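Local structure of type IV pilus assembly protein PilF (Thermus thermophilus HB8, 5OIU) at residues C[13-18]-C[36-41]; C[96-99]-C[104-107]; C[158-163]-C[185-190]; C[202-207]-C[215-220]. The protein probably hydrolyses ATP as a hexameric AAA+ motor to power assembly of the type IV pilus. All blocks are in the same frame, centred on the assembly; numbering follows the deposited sequence.

Contact 1 of 4, residues C[13-18]-C[36-41]; sequences KQVIRE and VQVRLR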
loop_
_atom_site.group_PDB
_atom_site.type_symbol
_atom_site.label_atom_id
_atom_site.label_comp_id
_atom_site.label_asym_id
_atom_site.label_seq_id
_atom_site.Cartn_x
_atom_site.Cartn_y
_atom_site.Cartn_z
ATOM N N LYS C 13 -5.123 49.845 5.886
ATOM C CA LYS C 13 -3.906 50.470 6.393
ATOM C C LYS C 13 -4.190 51.340 7.608
ATOM O O LYS C 13 -3.317 51.512 8.462
ATOM C CB LYS C 13 -3.225 51.276 5.288
ATOM C CG LYS C 13 -2.448 50.394 4.296
ATOM C CD LYS C 13 -1.678 51.199 3.244
ATOM C CE LYS C 13 -0.956 50.271 2.253
ATOM N NZ LYS C 13 -0.289 51.005 1.126
ATOM N N GLN C 14 -5.408 51.858 7.731
ATOM C CA GLN C 14 -5.739 52.675 8.892
ATOM C C GLN C 14 -6.007 51.822 10.124
ATOM O O GLN C 14 -5.559 52.166 11.225
ATOM C CB GLN C 14 -6.951 53.560 8.592
ATOM C CG GLN C 14 -7.216 54.666 9.619
ATOM C CD GLN C 14 -8.309 55.645 9.170
ATOM O OE1 GLN C 14 -9.159 55.313 8.337
ATOM N NE2 GLN C 14 -8.287 56.857 9.725
ATOM N N VAL C 15 -6.742 50.720 9.976
ATOM C CA VAL C 15 -7.050 49.934 11.163
ATOM C C VAL C 15 -5.785 49.261 11.657
ATOM O O VAL C 15 -5.568 49.140 12.871
ATOM C CB VAL C 15 -8.211 48.930 10.908
ATOM C CG1 VAL C 15 -7.810 47.778 10.044
ATOM C CG2 VAL C 15 -8.761 48.395 12.222
ATOM N N ILE C 16 -4.891 48.888 10.742
ATOM C CA ILE C 16 -3.613 48.331 11.165
ATOM C C ILE C 16 -2.764 49.405 11.846
ATOM O O ILE C 16 -2.202 49.169 12.924
ATOM C CB ILE C 16 -2.887 47.664 9.978
ATOM C CG1 ILE C 16 -3.836 46.686 9.272
ATOM C CG2 ILE C 16 -1.590 46.950 10.454
ATOM C CD1 ILE C 16 -3.164 45.674 8.348
ATOM N N ARG C 17 -2.707 50.581 11.276
ATOM C CA ARG C 17 -2.012 51.649 11.937
ATOM C C ARG C 17 -2.579 51.848 13.317
ATOM O O ARG C 17 -1.853 51.910 14.248
ATOM C CB ARG C 17 -2.040 52.936 11.133
ATOM C CG ARG C 17 -1.220 54.043 11.756
ATOM C CD ARG C 17 -1.096 55.267 10.893
ATOM N NE ARG C 17 -2.396 55.877 10.645
ATOM C CZ ARG C 17 -3.058 55.878 9.485
ATOM N NH1 ARG C 17 -2.573 55.297 8.404
ATOM N NH2 ARG C 17 -4.230 56.472 9.422
ATOM N N GLU C 18 -3.885 51.926 13.440
ATOM C CA GLU C 18 -4.504 52.189 14.735
ATOM C C GLU C 18 -4.282 51.042 15.723
ATOM O O GLU C 18 -3.929 51.279 16.889
ATOM C CB GLU C 18 -6.000 52.461 14.566
ATOM C CG GLU C 18 -6.354 53.923 14.339
ATOM C CD GLU C 18 -5.951 54.824 15.485
ATOM O OE1 GLU C 18 -5.653 54.299 16.590
ATOM O OE2 GLU C 18 -5.949 56.069 15.283
ATOM N N VAL C 36 -20.894 45.832 8.309
ATOM C CA VAL C 36 -19.684 45.146 8.739
ATOM C C VAL C 36 -19.131 45.927 9.923
ATOM O O VAL C 36 -18.923 47.144 9.833
ATOM C CB VAL C 36 -18.643 45.036 7.615
ATOM C CG1 VAL C 36 -17.408 44.408 8.154
ATOM C CG2 VAL C 36 -19.182 44.227 6.462
ATOM N N GLN C 37 -18.929 45.239 11.039
ATOM C CA GLN C 37 -18.351 45.843 12.222
ATOM C C GLN C 37 -16.881 45.464 12.309
ATOM O O GLN C 37 -16.498 44.327 12.010
ATOM C CB GLN C 37 -19.093 45.408 13.492
ATOM C CG GLN C 37 -18.290 45.613 14.788
ATOM C CD GLN C 37 -18.649 46.898 15.541
ATOM O OE1 GLN C 37 -19.703 46.980 16.177
ATOM N NE2 GLN C 37 -17.767 47.904 15.469
ATOM N N VAL C 38 -16.058 46.441 12.681
ATOM C CA VAL C 38 -14.639 46.243 12.936
ATOM C C VAL C 38 -14.427 46.371 14.434
ATOM O O VAL C 38 -14.854 47.358 15.043
ATOM C CB VAL C 38 -13.788 47.261 12.156
ATOM C CG1 VAL C 38 -12.301 47.141 12.492
ATOM C CG2 VAL C 38 -14.018 47.082 10.680
ATOM N N ARG C 39 -13.801 45.366 15.032
ATOM C CA ARG C 39 -13.499 45.385 16.454
ATOM C C ARG C 39 -12.002 45.194 16.653
ATOM O O ARG C 39 -11.332 44.539 15.844
ATOM C CB ARG C 39 -14.276 44.295 17.209
ATOM C CG ARG C 39 -15.812 44.377 17.093
ATOM C CD ARG C 39 -16.470 42.967 17.107
ATOM N NE ARG C 39 -16.772 42.492 18.462
ATOM C CZ ARG C 39 -17.187 41.258 18.754
ATOM N NH1 ARG C 39 -17.364 40.361 17.793
ATOM N NH2 ARG C 39 -17.433 40.918 20.020
ATOM N N LEU C 40 -11.482 45.777 17.738
ATOM C CA LEU C 40 -10.097 45.605 18.165
ATOM C C LEU C 40 -10.105 44.956 19.539
ATOM O O LEU C 40 -10.864 45.388 20.410
ATOM C CB LEU C 40 -9.358 46.956 18.241
ATOM C CG LEU C 40 -9.254 47.868 17.004
ATOM C CD1 LEU C 40 -8.413 49.133 17.264
ATOM C CD2 LEU C 40 -8.686 47.115 15.801
ATOM N N ARG C 41 -9.270 43.930 19.750
ATOM C CA ARG C 41 -9.022 43.468 21.120
ATOM C C ARG C 41 -7.927 44.323 21.781
ATOM O O ARG C 41 -6.757 44.308 21.362
ATOM C CB ARG C 41 -8.655 41.987 21.170
ATOM C CG ARG C 41 -8.937 41.399 22.570
ATOM C CD ARG C 41 -8.608 39.913 22.729
ATOM N NE ARG C 41 -9.468 39.054 21.911
ATOM C CZ ARG C 41 -10.639 38.576 22.319
ATOM N NH1 ARG C 41 -11.079 38.880 23.541
ATOM N NH2 ARG C 41 -11.359 37.790 21.516
#
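Val38 and Leu40, two residues apart on strand 36-42, both meet one side chain of helix 6-22, that of Val15. The same methyl serves both: with CG1 of Val15 between backbone N and carbonyl carbon (chi1 72°), CG2 is left anti to the N and meets the strand. Taken in order, Gln37 comes first and stays on the far side, where its NE2 donates back to the carbonyl of the next residue, Val38 O, at 3.0 Å. The bond is bent (145° at the hydrogen), and the donor stands well above the carbonyl plane rather than on a lone pair. Val38 faces the helix, and its CG1 meets Val15 CG2 at 3.8 Å, the two short branched chains crossing at a slant. Arg39 turns the other way, forming a salt bridge with Glu30 and hydrogen bonds with carbonyls of Pro169 and Lys171 of the second subunit. Leu40 then returns to the helix side; its longer chain brings CD2 alongside Val15 CG2, also at 3.8 Å, the two side chains running past one another in opposite directions. Ile27 on the adjoining strand touches both Val15 and Leu40 and extends the apolar layer. Arg41 makes salt bridges with Asp211 and Asp213 of the second subunit. Aliphatic residues suit the side against the helix because all three touching residues are buried and need only van der Waals partners, whereas long arginines suit the side that meets another subunit. The chemistry thus implies a two-sided strand: oily toward its own helix, cationic toward the acidic groups and carbonyls of the neighbouring chain.

Contact 2 of 4, residues C[96-99]-C[104-107]; sequences LSTL and GEKA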
loop_
_atom_site.group_PDB
_atom_site.type_symbol
_atom_site.label_atom_id
_atom_site.label_comp_id
_atom_site.label_asym_id
_atom_site.label_seq_id
_atom_site.Cartn_x
_atom_site.Cartn_y
_atom_site.Cartn_z
ATOM N N LEU C 96 -3.025 36.289 9.722
ATOM C CA LEU C 96 -4.306 36.536 9.078
ATOM C C LEU C 96 -5.115 35.244 8.970
ATOM O O LEU C 96 -4.563 34.175 8.695
ATOM C CB LEU C 96 -4.101 37.147 7.691
ATOM C CG LEU C 96 -5.372 37.208 6.829
ATOM C CD1 LEU C 96 -6.472 38.003 7.502
ATOM C CD2 LEU C 96 -5.082 37.772 5.461
ATOM N N SER C 97 -6.426 35.345 9.202
ATOM C CA SER C 97 -7.330 34.206 9.103
ATOM C C SER C 97 -8.652 34.671 8.522
ATOM O O SER C 97 -9.235 35.632 9.028
ATOM C CB SER C 97 -7.555 33.564 10.472
ATOM O OG SER C 97 -8.831 32.958 10.555
ATOM N N THR C 98 -9.116 34.018 7.452
ATOM C CA THR C 98 -10.416 34.326 6.871
ATOM C C THR C 98 -11.331 33.122 7.012
ATOM O O THR C 98 -10.927 31.986 6.745
ATOM C CB THR C 98 -10.336 34.732 5.390
ATOM O OG1 THR C 98 -9.917 33.618 4.595
ATOM C CG2 THR C 98 -9.391 35.908 5.196
ATOM N N LEU C 99 -12.570 33.382 7.420
ATOM C CA LEU C 99 -13.496 32.339 7.733
ATOM C C LEU C 99 -14.845 32.682 7.118
ATOM O O LEU C 99 -15.367 33.787 7.355
ATOM C CB LEU C 99 -13.615 32.179 9.244
ATOM C CG LEU C 99 -14.654 31.195 9.775
ATOM C CD1 LEU C 99 -14.043 29.810 9.914
ATOM C CD2 LEU C 99 -15.197 31.684 11.115
ATOM N N GLY C 104 -20.902 36.528 4.949
ATOM C CA GLY C 104 -19.715 36.755 4.157
ATOM C C GLY C 104 -18.501 36.272 4.910
ATOM O O GLY C 104 -18.606 35.478 5.848
ATOM N N GLU C 105 -17.331 36.758 4.519
ATOM C CA GLU C 105 -16.083 36.305 5.121
ATOM C C GLU C 105 -15.665 37.220 6.264
ATOM O O GLU C 105 -15.630 38.447 6.117
ATOM C CB GLU C 105 -14.973 36.231 4.082
ATOM C CG GLU C 105 -15.262 35.212 3.008
ATOM C CD GLU C 105 -14.125 35.097 2.030
ATOM O OE1 GLU C 105 -14.116 35.878 1.050
ATOM O OE2 GLU C 105 -13.232 34.248 2.265
ATOM N N LYS C 106 -15.348 36.614 7.399
ATOM C CA LYS C 106 -14.813 37.327 8.540
ATOM C C LYS C 106 -13.305 37.189 8.511
ATOM O O LYS C 106 -12.776 36.115 8.223
ATOM C CB LYS C 106 -15.369 36.787 9.858
ATOM C CG LYS C 106 -14.627 37.336 11.055
ATOM C CD LYS C 106 -15.217 36.941 12.392
ATOM C CE LYS C 106 -14.410 37.614 13.502
ATOM N NZ LYS C 106 -14.919 37.383 14.858
ATOM N N ALA C 107 -12.608 38.279 8.773
ATOM C CA ALA C 107 -11.158 38.247 8.786
ATOM C C ALA C 107 -10.685 38.592 10.188
ATOM O O ALA C 107 -11.174 39.552 10.791
ATOM C CB ALA C 107 -10.586 39.212 7.753
HETATM O O HOH W 1 -11.533 32.331 3.020
#
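Leu99 and Lys106 form an antiparallel hydrogen-bonded pair, with Leu99 N to Lys106 O at 2.9 Å and Lys106 N to Leu99 O at 2.8 Å, while Thr98 and Ala107 make the neighbouring non-hydrogen-bonded pair and the strand segments run at 157° to each other. Lys106 O also receives the CA-H of Thr98, at 3.3 Å from Thr98 CA. On the face carrying Thr98 and Ala107, Leu96 CD1 comes to 4.3 Å from Ala107 CB, and Ala107 also packs on Ile61 of helix 57-67. A single water bridges the polar end of this face. Thr98 OG1 donates to it at 2.6 Å, and the water in turn donates to Glu105 OE2 at 2.7 Å; the threonine hydroxyl sits between its backbone N and carbonyl carbon (chi1 67°), which points it toward the glutamate. Lys65 pairs with this oxygen as well, so OE2 takes both water and ammonium group. On the opposite face Lys106 stretches out fully and carries its NZ away from Leu99 to a salt bridge with Glu30. Leu99 packs on Gln174 of the second subunit, and Ser97 OG bonds to Gln210 of that chain. The arrangement is a beta hairpin of strands 90-101 and 104-111, with one face against its own helix and the other at a subunit interface, within the six-stranded antiparallel N-terminal sheet of this secretion ATPase.

Contact 3 of 4, residues C[158-163]-C[185-190]; sequences TTFSIL and PGINQT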
loop_
_atom_site.group_PDB
_atom_site.type_symbol
_atom_site.label_atom_id
_atom_site.label_comp_id
_atom_site.label_asym_id
_atom_site.label_seq_id
_atom_site.Cartn_x
_atom_site.Cartn_y
_atom_site.Cartn_z
ATOM N N THR C 158 14.026 28.929 15.335
ATOM C CA THR C 158 14.985 27.880 15.682
ATOM C C THR C 158 16.038 27.710 14.589
ATOM O O THR C 158 17.238 27.618 14.878
ATOM C CB THR C 158 14.240 26.563 15.922
ATOM O OG1 THR C 158 13.563 26.643 17.174
ATOM C CG2 THR C 158 15.196 25.359 15.923
ATOM N N THR C 159 15.599 27.701 13.329
ATOM C CA THR C 159 16.497 27.479 12.198
ATOM C C THR C 159 17.628 28.500 12.169
ATOM O O THR C 159 18.803 28.140 12.018
ATOM C CB THR C 159 15.693 27.532 10.902
ATOM O OG1 THR C 159 14.870 26.349 10.807
ATOM C CG2 THR C 159 16.615 27.650 9.715
ATOM N N PHE C 160 17.293 29.784 12.343
ATOM C CA PHE C 160 18.307 30.825 12.224
ATOM C C PHE C 160 19.240 30.846 13.421
ATOM O O PHE C 160 20.428 31.158 13.271
ATOM C CB PHE C 160 17.636 32.164 12.016
ATOM C CG PHE C 160 17.288 32.398 10.604
ATOM C CD1 PHE C 160 18.254 32.840 9.709
ATOM C CD2 PHE C 160 16.023 32.096 10.135
ATOM C CE1 PHE C 160 17.943 33.028 8.370
ATOM C CE2 PHE C 160 15.703 32.284 8.798
ATOM C CZ PHE C 160 16.662 32.752 7.914
ATOM N N SER C 161 18.727 30.493 14.601
ATOM C CA SER C 161 19.599 30.236 15.738
ATOM C C SER C 161 20.652 29.184 15.402
ATOM O O SER C 161 21.832 29.352 15.726
ATOM C CB SER C 161 18.759 29.789 16.923
ATOM O OG SER C 161 19.549 29.736 18.084
ATOM N N ILE C 162 20.239 28.087 14.756
ATOM C CA ILE C 162 21.186 27.064 14.316
ATOM C C ILE C 162 22.271 27.689 13.443
ATOM O O ILE C 162 23.470 27.613 13.749
ATOM C CB ILE C 162 20.451 25.943 13.561
ATOM C CG1 ILE C 162 19.493 25.193 14.488
ATOM C CG2 ILE C 162 21.457 25.012 12.870
ATOM C CD1 ILE C 162 18.866 23.982 13.841
ATOM N N LEU C 163 21.848 28.324 12.340
ATOM C CA LEU C 163 22.768 28.974 11.413
ATOM C C LEU C 163 23.677 29.982 12.122
ATOM O O LEU C 163 24.846 30.132 11.755
ATOM C CB LEU C 163 21.974 29.656 10.294
ATOM C CG LEU C 163 21.153 28.765 9.342
ATOM C CD1 LEU C 163 20.667 29.564 8.148
ATOM C CD2 LEU C 163 21.919 27.514 8.872
ATOM N N PRO C 185 24.365 38.389 9.366
ATOM C CA PRO C 185 25.644 38.711 8.728
ATOM C C PRO C 185 26.321 37.465 8.184
ATOM O O PRO C 185 26.340 36.414 8.830
ATOM C CB PRO C 185 26.455 39.311 9.875
ATOM C CG PRO C 185 25.904 38.617 11.096
ATOM C CD PRO C 185 24.424 38.604 10.824
ATOM N N GLY C 186 26.880 37.584 6.982
ATOM C CA GLY C 186 27.730 36.524 6.482
ATOM C C GLY C 186 27.059 35.212 6.128
ATOM O O GLY C 186 27.724 34.175 6.131
ATOM N N ILE C 187 25.764 35.209 5.849
ATOM C CA ILE C 187 25.159 34.130 5.079
ATOM C C ILE C 187 24.583 34.763 3.815
ATOM O O ILE C 187 24.263 35.956 3.790
ATOM C CB ILE C 187 24.068 33.342 5.849
ATOM C CG1 ILE C 187 22.844 34.220 6.091
ATOM C CG2 ILE C 187 24.594 32.790 7.154
ATOM C CD1 ILE C 187 21.690 33.473 6.692
ATOM N N ASN C 188 24.477 33.968 2.755
ATOM C CA ASN C 188 23.912 34.422 1.492
ATOM C C ASN C 188 22.452 34.009 1.428
ATOM O O ASN C 188 22.129 32.826 1.585
ATOM C CB ASN C 188 24.673 33.838 0.298
ATOM C CG ASN C 188 26.161 34.022 0.413
ATOM O OD1 ASN C 188 26.920 33.051 0.563
ATOM N ND2 ASN C 188 26.597 35.267 0.355
ATOM N N GLN C 189 21.574 34.967 1.183
ATOM C CA GLN C 189 20.154 34.673 1.197
ATOM C C GLN C 189 19.516 35.020 -0.137
ATOM O O GLN C 189 19.847 36.038 -0.762
ATOM C CB GLN C 189 19.464 35.409 2.339
ATOM C CG GLN C 189 20.015 35.037 3.699
ATOM C CD GLN C 189 19.361 35.823 4.824
ATOM O OE1 GLN C 189 19.854 36.876 5.219
ATOM N NE2 GLN C 189 18.253 35.305 5.350
ATOM N N THR C 190 18.596 34.155 -0.553
ATOM C CA THR C 190 17.918 34.217 -1.840
ATOM C C THR C 190 16.432 34.008 -1.594
ATOM O O THR C 190 16.046 33.067 -0.890
ATOM C CB THR C 190 18.469 33.140 -2.787
ATOM O OG1 THR C 190 19.823 33.461 -3.122
ATOM C CG2 THR C 190 17.638 33.026 -4.071
#
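The Phe160 ring receives Ile187 at its edge, with CD1 near the ring plane and 4.1 Å from Phe160 CE1. The Gln189 amide approaches the same corner obliquely: its NE2 is 3.8 Å from Phe160 CE1, and the amide and ring planes are 60° apart. Phe160 and Gln189 come from opposite directions, the glutamine chain extended so that its amide reaches the ring. The amide has its own bonds: Glu177 OE2 and Tyr182 O both accept from Gln189 NE2. A glutamine therefore suits the place, its length carrying a polar end to those acceptors while the same NE2 lies against the ring's CE1 and CZ. Ile187, with chi1 at 68°, sends CG1 between its backbone N and carbonyl carbon and carries CD1 to the helix, where it also touches Leu163 CD1 at 4.3 Å. That methyl bridges two helix residues three positions apart, on one side of the helix; a flat ring and a branched chain together make an apolar seat for it. Phe160 lies on helix 155-166, which starts at the P-loop, and its side chain is about 7 Å from the bound ATP and magnesium ion. Around the contact, strand 173-177 lies beside strand 188-191 in the sheet and supplies Glu177, while strand 214-217 packs against the same side of the helix. Beyond strand 188-191 lies the third subunit, where Pro100 O bonds to Thr190.

Contact 4 of 4, residues C[202-207]-C[215-220]; sequences RALRAF and IMVGEI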
loop_
_atom_site.group_PDB
_atom_site.type_symbol
_atom_site.label_atom_id
_atom_site.label_comp_id
_atom_site.label_asym_id
_atom_site.label_seq_id
_atom_site.Cartn_x
_atom_site.Cartn_y
_atom_site.Cartn_z
ATOM N N ARG C 202 14.066 25.586 -8.618
ATOM C CA ARG C 202 14.981 26.188 -9.581
ATOM C C ARG C 202 16.166 26.845 -8.878
ATOM O O ARG C 202 17.313 26.705 -9.326
ATOM C CB ARG C 202 14.238 27.196 -10.452
ATOM C CG ARG C 202 15.148 28.044 -11.323
ATOM C CD ARG C 202 15.680 27.253 -12.506
ATOM N NE ARG C 202 16.434 28.098 -13.433
ATOM C CZ ARG C 202 15.887 29.028 -14.215
ATOM N NH1 ARG C 202 14.569 29.236 -14.197
ATOM N NH2 ARG C 202 16.661 29.748 -15.023
ATOM N N ALA C 203 15.914 27.540 -7.762
ATOM C CA ALA C 203 17.010 28.088 -6.964
ATOM C C ALA C 203 17.883 26.980 -6.379
ATOM O O ALA C 203 19.115 27.047 -6.442
ATOM C CB ALA C 203 16.458 28.974 -5.850
ATOM N N LEU C 204 17.261 25.948 -5.805
ATOM C CA LEU C 204 18.027 24.922 -5.102
ATOM C C LEU C 204 18.962 24.182 -6.061
ATOM O O LEU C 204 20.097 23.835 -5.700
ATOM C CB LEU C 204 17.065 23.955 -4.408
ATOM C CG LEU C 204 17.562 22.991 -3.327
ATOM C CD1 LEU C 204 18.502 23.712 -2.392
ATOM C CD2 LEU C 204 16.397 22.349 -2.558
ATOM N N ARG C 205 18.511 23.952 -7.295
ATOM C CA ARG C 205 19.361 23.316 -8.294
ATOM C C ARG C 205 20.546 24.206 -8.668
ATOM O O ARG C 205 21.667 23.719 -8.858
ATOM C CB ARG C 205 18.534 22.969 -9.532
ATOM C CG ARG C 205 19.081 21.802 -10.310
ATOM C CD ARG C 205 18.068 21.323 -11.377
ATOM N NE ARG C 205 17.057 20.346 -10.933
ATOM C CZ ARG C 205 17.320 19.139 -10.418
ATOM N NH1 ARG C 205 18.587 18.739 -10.230
ATOM N NH2 ARG C 205 16.308 18.328 -10.071
ATOM N N ALA C 206 20.325 25.512 -8.774
ATOM C CA ALA C 206 21.441 26.411 -9.022
ATOM C C ALA C 206 22.470 26.336 -7.894
ATOM O O ALA C 206 23.681 26.399 -8.140
ATOM C CB ALA C 206 20.924 27.831 -9.201
ATOM N N PHE C 207 22.001 26.142 -6.654
ATOM C CA PHE C 207 22.885 26.060 -5.495
ATOM C C PHE C 207 23.969 25.009 -5.648
ATOM O O PHE C 207 25.008 25.113 -4.988
ATOM C CB PHE C 207 22.096 25.731 -4.237
ATOM C CG PHE C 207 21.262 26.853 -3.738
ATOM C CD1 PHE C 207 21.100 28.005 -4.487
ATOM C CD2 PHE C 207 20.621 26.745 -2.515
ATOM C CE1 PHE C 207 20.330 29.027 -4.039
ATOM C CE2 PHE C 207 19.834 27.790 -2.048
ATOM C CZ PHE C 207 19.701 28.932 -2.815
ATOM N N ILE C 215 23.289 24.509 3.292
ATOM C CA ILE C 215 22.136 24.951 2.531
ATOM C C ILE C 215 20.943 25.003 3.467
ATOM O O ILE C 215 20.704 24.062 4.237
ATOM C CB ILE C 215 21.857 24.023 1.340
ATOM C CG1 ILE C 215 22.956 24.201 0.288
ATOM C CG2 ILE C 215 20.490 24.328 0.758
ATOM C CD1 ILE C 215 23.024 23.107 -0.738
ATOM N N MET C 216 20.184 26.089 3.395
ATOM C CA MET C 216 18.951 26.219 4.160
ATOM C C MET C 216 17.783 26.349 3.196
ATOM O O MET C 216 17.722 27.303 2.413
ATOM C CB MET C 216 18.999 27.422 5.098
ATOM C CG MET C 216 18.010 27.303 6.267
ATOM S SD MET C 216 16.287 27.706 5.864
ATOM C CE MET C 216 16.286 29.480 6.137
ATOM N N VAL C 217 16.859 25.400 3.264
ATOM C CA VAL C 217 15.648 25.427 2.459
ATOM C C VAL C 217 14.513 25.902 3.369
ATOM O O VAL C 217 14.157 25.224 4.340
ATOM C CB VAL C 217 15.368 24.052 1.850
ATOM C CG1 VAL C 217 14.078 24.078 1.073
ATOM C CG2 VAL C 217 16.516 23.639 0.950
ATOM N N GLY C 218 13.951 27.083 3.073
ATOM C CA GLY C 218 12.984 27.683 3.982
ATOM C C GLY C 218 11.720 26.862 4.138
ATOM O O GLY C 218 11.088 26.875 5.205
ATOM N N GLU C 219 11.341 26.138 3.085
ATOM C CA GLU C 219 10.154 25.295 3.110
ATOM C C GLU C 219 10.302 24.215 2.050
ATOM O O GLU C 219 10.516 24.526 0.872
ATOM C CB GLU C 219 8.894 26.127 2.864
ATOM C CG GLU C 219 7.744 25.794 3.771
ATOM C CD GLU C 219 6.389 26.094 3.145
ATOM O OE1 GLU C 219 6.225 27.197 2.562
ATOM O OE2 GLU C 219 5.489 25.218 3.235
ATOM N N ILE C 220 10.207 22.957 2.478
ATOM C CA ILE C 220 10.084 21.821 1.578
ATOM C C ILE C 220 8.591 21.604 1.366
ATOM O O ILE C 220 7.921 20.990 2.195
ATOM C CB ILE C 220 10.745 20.562 2.141
ATOM C CG1 ILE C 220 12.241 20.784 2.384
ATOM C CG2 ILE C 220 10.502 19.372 1.186
ATOM C CD1 ILE C 220 13.021 19.501 2.650
#
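Leu204 reaches Ile215 and Val217 because its first torsion, -165°, sets CG opposite the backbone N, and its two methyls end up against the strand, although CB does not start in that direction. In Ile215, CG1 stands beside the backbone N (chi1 -70°), which leaves CG2 anti to that N and facing the helix side chains. Leu204 CD1 lies 3.8 Å from Ile215 CG2, the two chains meeting at a slant. Both leucine methyls close on Val217 CG2, with Leu204 CD2 the nearer at 3.7 Å and the chains nearly perpendicular. Met216, between the two strand residues, points to the other side of the sheet. A forked leucine can thus meet two strand residues at once, and beta-branched Ile215 and Val217 suit a buried strand. Helix 200-206 connects strand 188-191 to the parallel strand 214-217, a beta-alpha-beta crossover that passes over strand 173-177 between them in sheet order. This is the layered construction of the P-loop NTPases, and the IMVGE sequence along 215-219 is consistent with a Walker B strand. The Val217 side chain is about 11 Å from the magnesium ion. Phe207 adds its ring edge: CD2 comes to 4.1 Å from Ile215 CG2, close to the ring plane. One face of the ring covers the preceding helix turn, with Ala203 C 3.8 Å above its plane and offset toward the rim. A broad aromatic ring suits this place, since it spans from its own backbone to Ile215 and Gln174, and it also packs on Leu99 of the third subunit.

In the fold
The contacts follow one another along the chain, each closing before the next opens. Contacts 1 and 2 have centres about 14 Å apart and share the six-stranded antiparallel sheet of the N-terminal region; contacts 3 and 4, about 13 Å apart, share the mixed sheet whose P-loop and following helix form part of the ATP site. Between the two pairs the centres lie about 32 to 38 Å apart. Contacts 3 and 4 touch directly: Met216, pointing off the far side of strand 214-217, meets Thr159, Phe160 and Leu163, so helices pack on both faces of that strand. The first pair touches the second subunit and the second pair the third, linking both regions to the hexamer.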